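Local coordinates for protein EvdO1 (Micromonospora carbonacea, PDB 4XBZ) that probably acts as a non-haem iron oxygenase of the phytanoyl-CoA dioxygenase superfamily, carrying out an oxidative cyclization in orthosomycin antibiotic biosynthesis, at residues L128-I140 and E302-H314. Residues are numbered along the deposited sequence; the frame is centred on the assembly and turned at random.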
loop_
_atom_site.group_PDB
_atom_site.type_symbol
_atom_site.label_atom_id
_atom_site.label_comp_id
_atom_site.label_asym_id
_atom_site.label_seq_id
_atom_site.Cartn_x
_atom_site.Cartn_y
_atom_site.Cartn_z
ATOM N N LEU A 128 2.114 6.024 -12.696
ATOM C CA LEU A 128 3.119 5.994 -11.626
ATOM C C LEU A 128 2.653 6.623 -10.290
ATOM O O LEU A 128 3.019 6.144 -9.217
ATOM C CB LEU A 128 4.386 6.685 -12.103
ATOM C CG LEU A 128 5.073 6.018 -13.287
ATOM C CD1 LEU A 128 6.198 6.912 -13.792
ATOM C CD2 LEU A 128 5.615 4.648 -12.883
ATOM N N ARG A 129 1.831 7.670 -10.352
ATOM C CA ARG A 129 1.302 8.250 -9.122
ATOM C C ARG A 129 0.316 7.308 -8.443
ATOM O O ARG A 129 0.212 7.309 -7.207
ATOM C CB ARG A 129 0.646 9.614 -9.378
ATOM C CG ARG A 129 1.674 10.744 -9.412
ATOM C CD ARG A 129 1.060 12.120 -9.165
ATOM N NE ARG A 129 0.535 12.737 -10.379
ATOM C CZ ARG A 129 1.290 13.269 -11.340
ATOM N NH1 ARG A 129 2.617 13.246 -11.248
ATOM N NH2 ARG A 129 0.717 13.818 -12.405
ATOM N N ILE A 130 -0.403 6.515 -9.238
ATOM C CA ILE A 130 -1.277 5.495 -8.676
ATOM C C ILE A 130 -0.441 4.398 -8.040
ATOM O O ILE A 130 -0.688 4.015 -6.890
ATOM C CB ILE A 130 -2.199 4.855 -9.720
ATOM C CG1 ILE A 130 -3.244 5.856 -10.211
ATOM C CG2 ILE A 130 -2.866 3.616 -9.126
ATOM C CD1 ILE A 130 -3.947 5.405 -11.485
ATOM N N MET A 131 0.534 3.891 -8.801
ATOM C CA MET A 131 1.472 2.886 -8.307
ATOM C C MET A 131 2.161 3.330 -7.027
ATOM O O MET A 131 2.306 2.547 -6.091
ATOM C CB MET A 131 2.531 2.548 -9.369
ATOM C CG MET A 131 2.021 1.645 -10.505
ATOM S SD MET A 131 1.393 0.040 -9.935
ATOM C CE MET A 131 -0.343 0.404 -9.749
ATOM N N GLU A 132 2.574 4.588 -6.980
ATOM C CA GLU A 132 3.221 5.097 -5.782
ATOM C C GLU A 132 2.311 5.045 -4.564
ATOM O O GLU A 132 2.791 4.793 -3.469
ATOM C CB GLU A 132 3.711 6.528 -5.971
ATOM C CG GLU A 132 4.855 6.841 -5.028
ATOM C CD GLU A 132 4.785 8.229 -4.436
ATOM O OE1 GLU A 132 3.662 8.785 -4.365
ATOM O OE2 GLU A 132 5.861 8.759 -4.052
ATOM N N GLN A 133 1.013 5.289 -4.743
ATOM C CA GLN A 133 0.077 5.187 -3.626
ATOM C C GLN A 133 -0.135 3.725 -3.230
ATOM O O GLN A 133 -0.345 3.420 -2.053
ATOM C CB GLN A 133 -1.272 5.847 -3.956
ATOM C CG GLN A 133 -1.298 7.349 -3.718
ATOM C CD GLN A 133 -0.837 7.745 -2.298
ATOM O OE1 GLN A 133 -1.541 7.503 -1.305
ATOM N NE2 GLN A 133 0.336 8.381 -2.207
ATOM N N LEU A 134 -0.058 2.824 -4.204
ATOM C CA LEU A 134 -0.390 1.427 -3.950
ATOM C C LEU A 134 0.823 0.595 -3.568
ATOM O O LEU A 134 0.790 -0.162 -2.611
ATOM C CB LEU A 134 -1.080 0.822 -5.173
ATOM C CG LEU A 134 -2.424 1.458 -5.557
ATOM C CD1 LEU A 134 -3.060 0.721 -6.732
ATOM C CD2 LEU A 134 -3.366 1.473 -4.373
ATOM N N VAL A 135 1.898 0.738 -4.325
ATOM C CA VAL A 135 3.101 -0.033 -4.093
ATOM C C VAL A 135 3.994 0.698 -3.094
ATOM O O VAL A 135 4.772 0.079 -2.375
ATOM C CB VAL A 135 3.863 -0.303 -5.453
ATOM C CG1 VAL A 135 5.212 -0.943 -5.230
ATOM C CG2 VAL A 135 3.019 -1.186 -6.384
ATOM N N GLY A 136 3.862 2.019 -3.027
ATOM C CA GLY A 136 4.740 2.812 -2.186
ATOM C C GLY A 136 5.771 3.638 -2.955
ATOM O O GLY A 136 5.955 3.462 -4.170
ATOM N N PRO A 137 6.446 4.554 -2.240
ATOM C CA PRO A 137 7.428 5.511 -2.763
ATOM C C PRO A 137 8.714 4.858 -3.301
ATOM O O PRO A 137 9.428 5.509 -4.057
ATOM C CB PRO A 137 7.730 6.392 -1.544
ATOM C CG PRO A 137 7.482 5.479 -0.362
ATOM C CD PRO A 137 6.271 4.693 -0.781
ATOM N N ASN A 138 8.997 3.610 -2.939
ATOM C CA ASN A 138 10.206 2.942 -3.443
ATOM C C ASN A 138 9.899 1.961 -4.563
ATOM O O ASN A 138 10.635 0.986 -4.761
ATOM C CB ASN A 138 10.939 2.183 -2.326
ATOM C CG ASN A 138 11.102 3.005 -1.058
ATOM O OD1 ASN A 138 11.460 4.179 -1.106
ATOM N ND2 ASN A 138 10.833 2.384 0.087
ATOM N N LEU A 139 8.802 2.200 -5.273
ATOM C CA LEU A 139 8.402 1.324 -6.368
ATOM C C LEU A 139 9.506 1.189 -7.426
ATOM O O LEU A 139 10.195 2.149 -7.767
ATOM C CB LEU A 139 7.121 1.837 -7.031
ATOM C CG LEU A 139 7.256 3.063 -7.928
ATOM C CD1 LEU A 139 6.876 2.702 -9.378
ATOM C CD2 LEU A 139 6.390 4.184 -7.407
ATOM N N ILE A 140 9.679 -0.017 -7.935
ATOM C CA ILE A 140 10.479 -0.186 -9.134
ATOM C C ILE A 140 9.698 -1.014 -10.152
ATOM O O ILE A 140 8.878 -1.851 -9.771
ATOM C CB ILE A 140 11.836 -0.846 -8.839
ATOM C CG1 ILE A 140 11.655 -2.217 -8.187
ATOM C CG2 ILE A 140 12.697 0.057 -7.961
ATOM C CD1 ILE A 140 12.780 -3.201 -8.542
ATOM N N GLU A 302 2.149 17.008 -15.730
ATOM C CA GLU A 302 2.941 17.108 -14.511
ATOM C C GLU A 302 3.664 15.778 -14.261
ATOM O O GLU A 302 3.078 14.828 -13.740
ATOM C CB GLU A 302 2.056 17.481 -13.320
ATOM C CG GLU A 302 2.827 17.765 -12.041
ATOM C CD GLU A 302 4.071 18.611 -12.279
ATOM O OE1 GLU A 302 3.929 19.791 -12.681
ATOM O OE2 GLU A 302 5.189 18.094 -12.061
ATOM N N PRO A 303 4.948 15.714 -14.632
ATOM C CA PRO A 303 5.729 14.468 -14.651
ATOM C C PRO A 303 5.945 13.863 -13.273
ATOM O O PRO A 303 6.132 14.599 -12.288
ATOM C CB PRO A 303 7.066 14.900 -15.265
ATOM C CG PRO A 303 7.166 16.356 -14.982
ATOM C CD PRO A 303 5.764 16.892 -14.972
ATOM N N PHE A 304 5.920 12.534 -13.208
ATOM C CA PHE A 304 6.109 11.832 -11.941
ATOM C C PHE A 304 7.450 12.165 -11.270
ATOM O O PHE A 304 8.517 12.113 -11.897
ATOM C CB PHE A 304 5.987 10.318 -12.137
ATOM C CG PHE A 304 6.139 9.526 -10.861
ATOM C CD1 PHE A 304 5.250 9.697 -9.807
ATOM C CD2 PHE A 304 7.165 8.607 -10.717
ATOM C CE1 PHE A 304 5.386 8.979 -8.637
ATOM C CE2 PHE A 304 7.300 7.881 -9.547
ATOM C CZ PHE A 304 6.411 8.065 -8.511
ATOM N N ASP A 305 7.364 12.506 -9.987
ATOM C CA ASP A 305 8.517 12.834 -9.152
ATOM C C ASP A 305 8.923 11.615 -8.322
ATOM O O ASP A 305 8.371 11.382 -7.239
ATOM C CB ASP A 305 8.184 14.028 -8.236
ATOM C CG ASP A 305 9.399 14.547 -7.458
ATOM O OD1 ASP A 305 10.548 14.343 -7.905
ATOM O OD2 ASP A 305 9.206 15.174 -6.394
ATOM N N TYR A 306 9.885 10.842 -8.828
ATOM C CA TYR A 306 10.305 9.590 -8.180
ATOM C C TYR A 306 11.271 9.839 -7.005
ATOM O O TYR A 306 12.413 10.244 -7.197
ATOM C CB TYR A 306 10.944 8.660 -9.208
ATOM C CG TYR A 306 11.341 7.293 -8.686
ATOM C CD1 TYR A 306 10.457 6.498 -7.955
ATOM C CD2 TYR A 306 12.599 6.784 -8.953
ATOM C CE1 TYR A 306 10.847 5.223 -7.493
ATOM C CE2 TYR A 306 12.995 5.538 -8.511
ATOM C CZ TYR A 306 12.136 4.752 -7.787
ATOM O OH TYR A 306 12.592 3.507 -7.373
ATOM N N GLN A 307 10.805 9.576 -5.792
ATOM C CA GLN A 307 11.553 9.933 -4.582
ATOM C C GLN A 307 11.530 8.817 -3.541
ATOM O O GLN A 307 10.783 8.876 -2.581
ATOM C CB GLN A 307 10.989 11.223 -3.956
ATOM C CG GLN A 307 11.132 12.482 -4.828
ATOM C CD GLN A 307 12.590 12.891 -5.059
ATOM O OE1 GLN A 307 13.479 12.546 -4.273
ATOM N NE2 GLN A 307 12.839 13.616 -6.149
ATOM N N PRO A 308 12.339 7.778 -3.739
ATOM C CA PRO A 308 12.341 6.730 -2.717
ATOM C C PRO A 308 13.173 7.122 -1.509
ATOM O O PRO A 308 13.862 8.130 -1.573
ATOM C CB PRO A 308 12.956 5.536 -3.447
ATOM C CG PRO A 308 13.721 6.116 -4.543
ATOM C CD PRO A 308 13.041 7.369 -4.958
ATOM N N ALA A 309 13.101 6.353 -0.429
ATOM C CA ALA A 309 13.976 6.583 0.721
ATOM C C ALA A 309 15.439 6.580 0.278
ATOM O O ALA A 309 15.795 5.836 -0.636
ATOM C CB ALA A 309 13.746 5.539 1.785
ATOM N N GLU A 310 16.274 7.404 0.923
ATOM C CA GLU A 310 17.652 7.620 0.473
ATOM C C GLU A 310 18.473 6.341 0.456
ATOM O O GLU A 310 19.168 6.082 -0.516
ATOM C CB GLU A 310 18.370 8.665 1.336
ATOM C CG GLU A 310 17.748 10.066 1.329
ATOM C CD GLU A 310 17.816 10.758 -0.031
ATOM O OE1 GLU A 310 18.619 10.318 -0.882
ATOM O OE2 GLU A 310 17.068 11.743 -0.249
ATOM N N SER A 311 18.379 5.522 1.499
ATOM C CA SER A 311 19.150 4.273 1.545
ATOM C C SER A 311 18.731 3.250 0.467
ATOM O O SER A 311 19.202 2.106 0.459
ATOM C CB SER A 311 19.016 3.618 2.913
ATOM O OG SER A 311 17.686 3.140 3.081
ATOM N N LEU A 312 17.824 3.655 -0.413
ATOM C CA LEU A 312 17.353 2.792 -1.487
ATOM C C LEU A 312 17.451 3.467 -2.858
ATOM O O LEU A 312 16.922 2.957 -3.842
ATOM C CB LEU A 312 15.915 2.370 -1.223
ATOM C CG LEU A 312 15.686 1.410 -0.060
ATOM C CD1 LEU A 312 14.278 1.582 0.453
ATOM C CD2 LEU A 312 15.911 -0.006 -0.515
ATOM N N ARG A 313 18.096 4.625 -2.923
ATOM C CA ARG A 313 18.475 5.163 -4.218
ATOM C C ARG A 313 19.768 4.477 -4.624
ATOM O O ARG A 313 20.752 4.487 -3.885
ATOM C CB ARG A 313 18.613 6.676 -4.166
ATOM C CG ARG A 313 17.312 7.320 -3.760
ATOM C CD ARG A 313 17.485 8.750 -3.311
ATOM N NE ARG A 313 16.197 9.320 -2.926
ATOM C CZ ARG A 313 15.644 10.387 -3.494
ATOM N NH1 ARG A 313 16.278 11.035 -4.467
ATOM N NH2 ARG A 313 14.458 10.815 -3.077
ATOM N N HIS A 314 19.742 3.830 -5.781
ATOM C CA HIS A 314 20.848 3.006 -6.235
ATOM C C HIS A 314 21.165 3.282 -7.697
ATOM O O HIS A 314 21.995 2.612 -8.305
ATOM C CB HIS A 314 20.519 1.529 -6.038
ATOM C CG HIS A 314 20.414 1.121 -4.604
ATOM N ND1 HIS A 314 21.465 1.238 -3.719
ATOM C CD2 HIS A 314 19.385 0.592 -3.900
ATOM C CE1 HIS A 314 21.085 0.809 -2.529
ATOM N NE2 HIS A 314 19.828 0.407 -2.613
HETATM O O HOH W 1 4.547 13.146 -8.824
HETATM O O HOH W 2 8.460 8.111 -5.155
HETATM O O HOH W 3 6.706 11.458 -5.117
#
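The ring of F304 lies against L128, whose CB sits over one face, 3.7 Å from the ring centroid, in a CH-pi contact. It is part of the interface by which the extended segment 302-314 lies along helix 125-134 and the turn into strand 139-147 of the double-stranded beta-helix fold. With CG anti to the backbone N (chi1 -179°), the F304 ring lies alongside the helix, with R129 CG at its edge; from strand 139-147, L139 CD2 comes within 4.0 Å of F304 CZ. I289 of helix 275-293 also packs on F304, so a large apolar ring suits this buried place.

The long, bent chain of R129 lets its guanidinium grip E302 O end-on, NH1 at 3.0 Å and NH2 at 2.9 Å, with the oxygen in the guanidinium plane; NH1 also reaches a water bound to D305 N. A methionine here would probably leave E302 O without its two N-H donors and that water without its arginine partner. The carboxylate of E132 suits two water donors: OE2 accepts from both, one linking it to D305 O and the other to P137 O and Q307 N.

Past the helix, G136 has positive phi and starts a type I turn to L139; at its phi and psi a side chain would collide with V135 O, hence glycine. Across from the turn, the long Y306 side chain carries its OH to L139 O, a weak bond; Q282 NE2 also hydrogen-bonds to this OH. An amide suits N138 by offering donor and acceptor together: ND2 bonds to E265, while OD1 accepts from A309 N at 2.8 Å, with an N-H...O angle of 155°.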